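Local atomic coordinates of cleavage stimulation factor 77 (Encephalitozoon cuniculi, PDB entry 2UY1), a protein that is probably an mRNA-binding, all-helical repeat (HAT) component of the machinery that cleaves pre-mRNA at its 3' end. Residues Phe210-Glu221 against Met242-Tyr251; Leu365-Arg374 against Ser389-Val397. All blocks are in the same frame, centred on the assembly; numbering follows the deposited sequence.

Overall arrangement
The modelled chain is largely helical and has no strand, as expected of the HAT relatives of TPR proteins. Contacts 1 and 2 sample two distant places in this array. The centre of contact 1 (210-221 with 242-251) lies about 6 Å from the centre of the chain, that of contact 2 (365-374 with 389-397) about 38 Å. Their centres are about 44 Å apart and their nearest atoms about 22 Å, and they follow one another along the sequence. Both join segments separated by mostly helical chain. A neighbouring chain reaches both, touching contact 1 at a single residue and contact 2 at many more.

Contact 1: Phe210-Glu221 against Met242-Tyr251; sequences FYAEEVYFFYSE and MSDGMFLSLY. Unlike the reference sequence in segment 210-221: Phe-210 (reference Tyr).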
# COMPACT_ATOMS: atom_id res chain seq x y z
N PHE B 210 29.14 16.37 17.53
CA PHE B 210 29.83 17.16 16.52
C PHE B 210 29.69 16.55 15.12
O PHE B 210 29.75 17.25 14.11
CB PHE B 210 31.31 17.27 16.89
CG PHE B 210 32.06 15.96 16.75
CD1 PHE B 210 32.18 15.09 17.83
CD2 PHE B 210 32.63 15.58 15.52
CE1 PHE B 210 32.87 13.87 17.72
CE2 PHE B 210 33.32 14.35 15.40
CZ PHE B 210 33.44 13.50 16.50
N TYR B 211 29.49 15.24 15.10
CA TYR B 211 29.39 14.44 13.89
C TYR B 211 27.99 14.43 13.23
O TYR B 211 27.86 14.09 12.06
CB TYR B 211 29.86 13.01 14.22
CG TYR B 211 29.00 12.27 15.26
CD1 TYR B 211 27.87 11.53 14.87
CD2 TYR B 211 29.32 12.30 16.63
CE1 TYR B 211 27.09 10.84 15.82
CE2 TYR B 211 28.56 11.62 17.57
CZ TYR B 211 27.44 10.90 17.16
OH TYR B 211 26.68 10.21 18.11
N ALA B 212 26.96 14.84 13.97
CA ALA B 212 25.58 14.65 13.53
C ALA B 212 25.02 15.96 12.95
O ALA B 212 24.89 16.96 13.65
CB ALA B 212 24.74 14.20 14.68
N GLU B 213 24.68 15.95 11.69
CA GLU B 213 24.30 17.19 11.00
C GLU B 213 23.04 17.88 11.56
O GLU B 213 22.87 19.09 11.43
CB GLU B 213 24.32 17.01 9.47
CG GLU B 213 23.10 16.49 8.78
CD GLU B 213 23.46 16.03 7.34
OE1 GLU B 213 24.17 16.75 6.56
OE2 GLU B 213 23.05 14.92 6.98
N GLU B 214 22.23 17.10 12.27
CA GLU B 214 20.97 17.60 12.88
C GLU B 214 21.23 18.68 13.89
O GLU B 214 20.53 19.64 13.95
CB GLU B 214 20.22 16.48 13.60
CG GLU B 214 19.70 15.45 12.68
CD GLU B 214 20.50 14.15 12.69
OE1 GLU B 214 21.75 14.17 12.53
OE2 GLU B 214 19.82 13.09 12.80
N VAL B 215 22.28 18.51 14.68
CA VAL B 215 22.60 19.47 15.74
C VAL B 215 22.84 20.87 15.17
O VAL B 215 22.41 21.87 15.74
CB VAL B 215 23.85 19.04 16.53
CG1 VAL B 215 23.54 17.81 17.37
CG2 VAL B 215 25.01 18.77 15.59
N TYR B 216 23.52 20.92 14.03
CA TYR B 216 23.88 22.19 13.39
C TYR B 216 22.63 22.83 12.84
O TYR B 216 22.47 24.04 12.92
CB TYR B 216 24.93 21.97 12.28
CG TYR B 216 26.20 21.37 12.82
CD1 TYR B 216 27.25 22.19 13.27
CD2 TYR B 216 26.33 19.97 12.98
CE1 TYR B 216 28.43 21.62 13.85
CE2 TYR B 216 27.48 19.42 13.54
CZ TYR B 216 28.51 20.25 13.96
OH TYR B 216 29.67 19.70 14.48
N PHE B 217 21.74 22.03 12.26
CA PHE B 217 20.43 22.56 11.80
C PHE B 217 19.59 23.09 12.99
O PHE B 217 18.93 24.10 12.85
CB PHE B 217 19.65 21.51 10.98
CG PHE B 217 18.16 21.87 10.74
CD1 PHE B 217 17.77 22.52 9.59
CD2 PHE B 217 17.17 21.56 11.72
CE1 PHE B 217 16.40 22.83 9.35
CE2 PHE B 217 15.81 21.90 11.55
CZ PHE B 217 15.42 22.56 10.37
N PHE B 218 19.59 22.38 14.14
CA PHE B 218 18.83 22.83 15.33
C PHE B 218 19.23 24.25 15.77
O PHE B 218 18.39 25.14 15.94
CB PHE B 218 19.06 21.96 16.57
CG PHE B 218 18.60 20.52 16.47
CD1 PHE B 218 17.64 20.08 15.53
CD2 PHE B 218 19.08 19.61 17.39
CE1 PHE B 218 17.23 18.73 15.48
CE2 PHE B 218 18.67 18.28 17.35
CZ PHE B 218 17.76 17.84 16.38
N TYR B 219 20.53 24.45 15.96
CA TYR B 219 21.11 25.76 16.33
C TYR B 219 20.93 26.80 15.26
O TYR B 219 20.57 27.95 15.55
CB TYR B 219 22.60 25.61 16.68
CG TYR B 219 23.20 26.75 17.51
CD1 TYR B 219 22.38 27.55 18.30
CD2 TYR B 219 24.57 26.95 17.58
CE1 TYR B 219 22.91 28.54 19.11
CE2 TYR B 219 25.12 27.97 18.35
CZ TYR B 219 24.31 28.75 19.11
OH TYR B 219 24.85 29.77 19.88
N SER B 220 21.20 26.44 14.01
CA SER B 220 20.99 27.38 12.91
C SER B 220 19.55 27.96 12.96
O SER B 220 19.34 29.18 12.85
CB SER B 220 21.24 26.66 11.57
OG SER B 220 20.85 27.49 10.46
N GLU B 221 18.58 27.05 13.14
CA GLU B 221 17.16 27.41 13.17
C GLU B 221 16.86 28.27 14.37
O GLU B 221 16.23 29.29 14.22
CB GLU B 221 16.24 26.20 13.15
CG GLU B 221 16.07 25.54 11.76
CD GLU B 221 15.46 26.43 10.68
OE1 GLU B 221 14.24 26.73 10.73
OE2 GLU B 221 16.20 26.81 9.74
N MET B 242 32.39 19.30 9.58
CA MET B 242 32.55 18.35 10.69
C MET B 242 31.69 17.10 10.61
O MET B 242 32.00 16.09 11.27
CB MET B 242 32.34 19.01 12.06
CG MET B 242 33.34 20.07 12.45
SD MET B 242 35.03 19.49 12.85
CE MET B 242 34.69 18.24 14.11
N SER B 243 30.60 17.16 9.86
CA SER B 243 29.70 16.04 9.69
C SER B 243 29.77 15.70 8.21
O SER B 243 30.42 16.41 7.46
CB SER B 243 28.27 16.42 10.05
OG SER B 243 28.25 17.24 11.20
N ASP B 244 29.00 14.68 7.81
CA ASP B 244 29.23 14.01 6.55
C ASP B 244 28.20 14.16 5.38
O ASP B 244 28.60 14.30 4.22
CB ASP B 244 29.49 12.53 6.86
CG ASP B 244 30.78 12.03 6.24
OD1 ASP B 244 31.81 12.75 6.37
OD2 ASP B 244 30.73 10.93 5.61
N GLY B 245 26.91 14.10 5.66
CA GLY B 245 25.85 14.06 4.60
C GLY B 245 25.66 15.25 3.64
O GLY B 245 26.25 16.33 3.81
N MET B 246 24.85 15.02 2.60
CA MET B 246 24.33 16.05 1.70
C MET B 246 23.35 17.08 2.35
O MET B 246 23.30 18.20 1.92
CB MET B 246 23.66 15.36 0.51
CG MET B 246 22.94 16.22 -0.54
SD MET B 246 22.87 15.29 -2.07
CE MET B 246 24.62 15.38 -2.49
N PHE B 247 22.55 16.67 3.35
CA PHE B 247 21.53 17.58 3.97
C PHE B 247 22.01 19.03 4.24
O PHE B 247 21.37 20.01 3.82
CB PHE B 247 20.93 16.97 5.28
CG PHE B 247 19.93 17.87 5.95
CD1 PHE B 247 18.54 17.74 5.69
CD2 PHE B 247 20.35 18.89 6.82
CE1 PHE B 247 17.63 18.58 6.30
CE2 PHE B 247 19.44 19.75 7.42
CZ PHE B 247 18.06 19.61 7.16
N LEU B 248 23.09 19.16 5.02
CA LEU B 248 23.54 20.47 5.49
C LEU B 248 24.02 21.35 4.36
O LEU B 248 23.92 22.56 4.47
CB LEU B 248 24.65 20.37 6.58
CG LEU B 248 24.27 20.25 8.04
CD1 LEU B 248 25.54 20.34 8.88
CD2 LEU B 248 23.31 21.30 8.52
N SER B 249 24.53 20.75 3.27
CA SER B 249 24.89 21.54 2.08
C SER B 249 23.68 22.04 1.32
O SER B 249 23.70 23.17 0.79
CB SER B 249 25.84 20.76 1.16
OG SER B 249 27.05 20.41 1.87
N LEU B 250 22.64 21.21 1.23
CA LEU B 250 21.38 21.60 0.61
C LEU B 250 20.66 22.72 1.35
O LEU B 250 20.13 23.68 0.74
CB LEU B 250 20.45 20.37 0.42
CG LEU B 250 20.91 19.22 -0.48
CD1 LEU B 250 19.74 18.29 -0.82
CD2 LEU B 250 21.50 19.70 -1.78
N TYR B 251 20.64 22.60 2.69
CA TYR B 251 20.15 23.63 3.56
C TYR B 251 21.01 24.94 3.49
O TYR B 251 20.51 26.05 3.39
CB TYR B 251 20.15 23.06 4.96
CG TYR B 251 19.79 24.00 6.09
CD1 TYR B 251 18.44 24.19 6.45
CD2 TYR B 251 20.77 24.63 6.86
CE1 TYR B 251 18.08 25.03 7.53
CE2 TYR B 251 20.40 25.48 7.96
CZ TYR B 251 19.06 25.66 8.27
OH TYR B 251 18.68 26.46 9.34
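Phe-217 turns one ring edge toward the face of Tyr-251, planes at 65° and centroids 5.0 Å apart, while Phe-247 points its own edge at the face of Phe-217, planes at 76°. These two offset edge-to-face pairs form an aromatic cluster that joins helix 213-225 to helix 247-255 in the helical array of a HAT-type protein. Phe-442 and Phe-446 of helix 434-446 extend the cluster, and CG of Glu-221 lies against a face of Phe-217.

Around the Tyr-251 ring the polar partners keep to the edge. With CG opposite its backbone N (chi1 175°), the phenol extends to the segment 210-221, where Ser-220 OG donates to Tyr-251 OH at 2.7 Å and that hydroxyl in turn donates to Glu-221 OE2, using the anti lone pair. One bond is thus accepted and one donated, which should hold the rotation of the hydroxyl; outside the two segments, Glu-221 OE1 forms a salt bridge to a basic side chain of a neighbouring chain.

Apolar contact continues beside the rings. Leu-248 and Glu-213 lie alongside one another, pointing opposite ways, with Leu-248 CG 3.5 Å from Glu-213 CB, and Leu-248 CD1 also packs on Tyr-216 CB at 3.8 Å. At the start of segment 210-221, Met-242 CE touches Phe-210 CD2 at 3.6 Å, the two side chains roughly perpendicular. Beyond CG the Glu-213 chain is extended, carrying its carboxylate over to the other backbone: Leu-248 N donates a hydrogen bond to Glu-213 OE1 at 3.1 Å, approaching from above the carboxylate plane.

Contact 2: Leu365-Arg374 against Ser389-Val397; sequences LRIGDEENAR and SMIEYEFMV
Leu-365 and Tyr-393 run antiparallel to each other, and the leucine methyl CD1 settles over the middle of the ring, 3.6 Å from its centroid and 14° off the normal. This CH-pi contact joins the end of helix 354-367 to helix 384-397, helices packed together in a HAT-like array with helix 370-379 between them in sequence; Gly-368 closes helix 354-367 with a Schellman motif. Val-397 CG2 covers the opposite face of the ring, offset toward its rim, so the phenol is sandwiched between aliphatic groups. Placing CG of Tyr-393 anti to the backbone N (chi1 -170°) sends the ring across to the turn, where a water bridges the two segments, donating to Leu-365 O and hydrogen-bonded to Tyr-393 OH at 3.0 Å.

The carboxylate of Glu-370 stands almost perpendicular to the ring plane, with CD at the ring edge, although its fine placement against the hydroxyl is doubtful. Through OE2, Glu-370 makes a long salt bridge to Arg-374 NE, 3.6 Å.

The guanidinium and the Glu-394 carboxylate are turned 57° against each other. Glu-394 OE2 accepts from Ser-399 N, which should steady the carboxylate, while Leu-402 of helix 400-415 packs against both side chains. In the end-on salt bridge, Arg-374 NH1 and NH2 both donate to Glu-394 OE1, at 3.0 and 2.6 Å, NH2 meeting the syn lone pair of that oxygen.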
# COMPACT_ATOMS: atom_id res chain seq x y z
N LEU B 365 -3.49 10.57 -16.00
CA LEU B 365 -4.84 10.15 -15.62
C LEU B 365 -5.34 11.04 -14.44
O LEU B 365 -6.51 11.49 -14.44
CB LEU B 365 -4.80 8.65 -15.27
CG LEU B 365 -6.08 7.85 -15.17
CD1 LEU B 365 -6.57 7.61 -16.55
CD2 LEU B 365 -5.73 6.56 -14.37
N ARG B 366 -4.46 11.37 -13.51
CA ARG B 366 -4.91 12.13 -12.32
C ARG B 366 -5.29 13.57 -12.56
O ARG B 366 -6.20 14.08 -11.91
CB ARG B 366 -3.94 12.07 -11.15
CG ARG B 366 -2.84 13.08 -11.16
CD ARG B 366 -2.12 13.13 -9.76
NE ARG B 366 -1.55 11.82 -9.40
CZ ARG B 366 -0.29 11.43 -9.64
NH1 ARG B 366 0.57 12.30 -10.22
NH2 ARG B 366 0.12 10.19 -9.27
N ILE B 367 -4.60 14.23 -13.46
CA ILE B 367 -4.99 15.62 -13.82
C ILE B 367 -6.16 15.71 -14.80
O ILE B 367 -6.71 16.82 -15.06
CB ILE B 367 -3.82 16.37 -14.40
CG1 ILE B 367 -3.39 15.72 -15.73
CG2 ILE B 367 -2.68 16.45 -13.34
CD1 ILE B 367 -2.83 16.71 -16.78
N GLY B 368 -6.52 14.58 -15.38
CA GLY B 368 -7.75 14.52 -16.15
C GLY B 368 -7.51 14.60 -17.65
O GLY B 368 -8.44 14.83 -18.42
N ASP B 369 -6.27 14.37 -18.06
CA ASP B 369 -5.89 14.42 -19.48
C ASP B 369 -6.07 13.01 -20.07
O ASP B 369 -5.07 12.30 -20.36
CB ASP B 369 -4.45 14.92 -19.61
CG ASP B 369 -4.08 15.29 -20.99
OD1 ASP B 369 -4.90 15.91 -21.70
OD2 ASP B 369 -2.93 15.05 -21.37
N GLU B 370 -7.35 12.63 -20.22
CA GLU B 370 -7.79 11.30 -20.59
C GLU B 370 -7.30 10.71 -21.92
O GLU B 370 -6.79 9.57 -21.96
CB GLU B 370 -9.32 11.22 -20.53
CG GLU B 370 -9.83 9.83 -20.78
CD GLU B 370 -11.31 9.75 -20.59
OE1 GLU B 370 -11.78 9.92 -19.43
OE2 GLU B 370 -11.99 9.58 -21.61
N GLU B 371 -7.44 11.47 -22.98
CA GLU B 371 -7.07 11.06 -24.30
C GLU B 371 -5.58 10.76 -24.41
O GLU B 371 -5.18 9.76 -25.01
CB GLU B 371 -7.47 12.15 -25.32
CG GLU B 371 -8.98 12.47 -25.34
CD GLU B 371 -9.79 11.40 -26.10
OE1 GLU B 371 -9.76 11.46 -27.36
OE2 GLU B 371 -10.43 10.51 -25.43
N ASN B 372 -4.74 11.62 -23.83
CA ASN B 372 -3.32 11.36 -23.78
C ASN B 372 -2.93 10.19 -22.91
O ASN B 372 -2.03 9.42 -23.29
CB ASN B 372 -2.54 12.61 -23.35
CG ASN B 372 -2.52 13.64 -24.44
OD1 ASN B 372 -2.60 13.17 -25.72
ND2 ASN B 372 -2.47 14.84 -24.16
N ALA B 373 -3.58 10.10 -21.75
CA ALA B 373 -3.37 8.98 -20.85
C ALA B 373 -3.59 7.68 -21.59
O ALA B 373 -2.76 6.77 -21.51
CB ALA B 373 -4.29 9.10 -19.58
N ARG B 374 -4.70 7.59 -22.31
CA ARG B 374 -5.08 6.33 -22.97
C ARG B 374 -4.13 5.92 -24.09
O ARG B 374 -3.73 4.76 -24.17
CB ARG B 374 -6.50 6.39 -23.51
CG ARG B 374 -7.60 6.37 -22.49
CD ARG B 374 -8.89 6.69 -23.24
NE ARG B 374 -10.11 6.62 -22.44
CZ ARG B 374 -10.58 5.53 -21.85
NH1 ARG B 374 -9.93 4.38 -21.92
NH2 ARG B 374 -11.72 5.58 -21.17
N SER B 389 -5.02 1.06 -12.04
CA SER B 389 -5.54 2.47 -12.17
C SER B 389 -6.36 2.66 -13.41
O SER B 389 -7.46 3.27 -13.36
CB SER B 389 -4.38 3.49 -12.13
OG SER B 389 -3.59 3.21 -10.97
N MET B 390 -5.89 2.11 -14.53
CA MET B 390 -6.64 2.21 -15.79
C MET B 390 -7.95 1.41 -15.74
O MET B 390 -8.97 1.84 -16.23
CB MET B 390 -5.73 1.78 -16.98
CG MET B 390 -6.31 1.94 -18.38
SD MET B 390 -6.46 3.72 -18.82
CE MET B 390 -8.06 4.05 -18.24
N ILE B 391 -7.93 0.21 -15.17
CA ILE B 391 -9.17 -0.60 -15.00
C ILE B 391 -10.17 0.13 -14.10
O ILE B 391 -11.38 0.11 -14.36
CB ILE B 391 -8.81 -2.07 -14.41
CG1 ILE B 391 -8.16 -2.94 -15.51
CG2 ILE B 391 -10.11 -2.76 -13.77
CD1 ILE B 391 -7.27 -4.17 -15.01
N GLU B 392 -9.70 0.73 -13.01
CA GLU B 392 -10.60 1.43 -12.08
C GLU B 392 -11.19 2.70 -12.72
O GLU B 392 -12.41 2.95 -12.65
CB GLU B 392 -9.88 1.84 -10.78
CG GLU B 392 -10.77 2.72 -9.74
CD GLU B 392 -11.82 1.92 -8.94
OE1 GLU B 392 -12.16 0.77 -9.31
OE2 GLU B 392 -12.35 2.43 -7.92
N TYR B 393 -10.33 3.46 -13.37
CA TYR B 393 -10.82 4.61 -14.25
C TYR B 393 -11.90 4.28 -15.31
O TYR B 393 -12.94 4.95 -15.39
CB TYR B 393 -9.62 5.24 -14.92
CG TYR B 393 -9.94 6.56 -15.63
CD1 TYR B 393 -9.82 7.77 -14.96
CD2 TYR B 393 -10.37 6.57 -16.93
CE1 TYR B 393 -10.05 8.98 -15.62
CE2 TYR B 393 -10.64 7.79 -17.61
CZ TYR B 393 -10.47 8.96 -16.94
OH TYR B 393 -10.74 10.15 -17.55
N GLU B 394 -11.61 3.35 -16.20
CA GLU B 394 -12.64 2.75 -17.12
C GLU B 394 -13.97 2.31 -16.51
O GLU B 394 -15.06 2.69 -17.01
CB GLU B 394 -11.99 1.57 -17.90
CG GLU B 394 -12.74 1.16 -19.17
CD GLU B 394 -12.92 2.35 -20.10
OE1 GLU B 394 -12.00 3.15 -20.16
OE2 GLU B 394 -13.96 2.48 -20.75
N PHE B 395 -13.92 1.49 -15.43
CA PHE B 395 -15.11 1.21 -14.65
C PHE B 395 -15.89 2.44 -14.14
O PHE B 395 -17.12 2.45 -14.14
CB PHE B 395 -14.78 0.26 -13.48
CG PHE B 395 -16.02 -0.38 -12.84
CD1 PHE B 395 -16.50 -1.60 -13.29
CD2 PHE B 395 -16.69 0.24 -11.78
CE1 PHE B 395 -17.60 -2.21 -12.67
CE2 PHE B 395 -17.78 -0.35 -11.19
CZ PHE B 395 -18.27 -1.57 -11.62
N MET B 396 -15.19 3.44 -13.64
CA MET B 396 -15.88 4.62 -13.10
C MET B 396 -16.49 5.54 -14.18
O MET B 396 -17.69 5.88 -14.14
CB MET B 396 -14.96 5.38 -12.13
CG MET B 396 -14.80 4.63 -10.80
SD MET B 396 -13.69 5.44 -9.68
CE MET B 396 -14.55 6.99 -9.27
N VAL B 397 -15.70 5.91 -15.17
CA VAL B 397 -16.18 6.84 -16.16
C VAL B 397 -16.08 6.42 -17.64
O VAL B 397 -16.30 7.25 -18.54
CB VAL B 397 -15.54 8.29 -15.96
CG1 VAL B 397 -15.97 8.87 -14.61
CG2 VAL B 397 -14.03 8.24 -16.14
O HOH W 1 -8.08 11.37 -16.98
O HOH W 2 -14.25 9.26 -20.01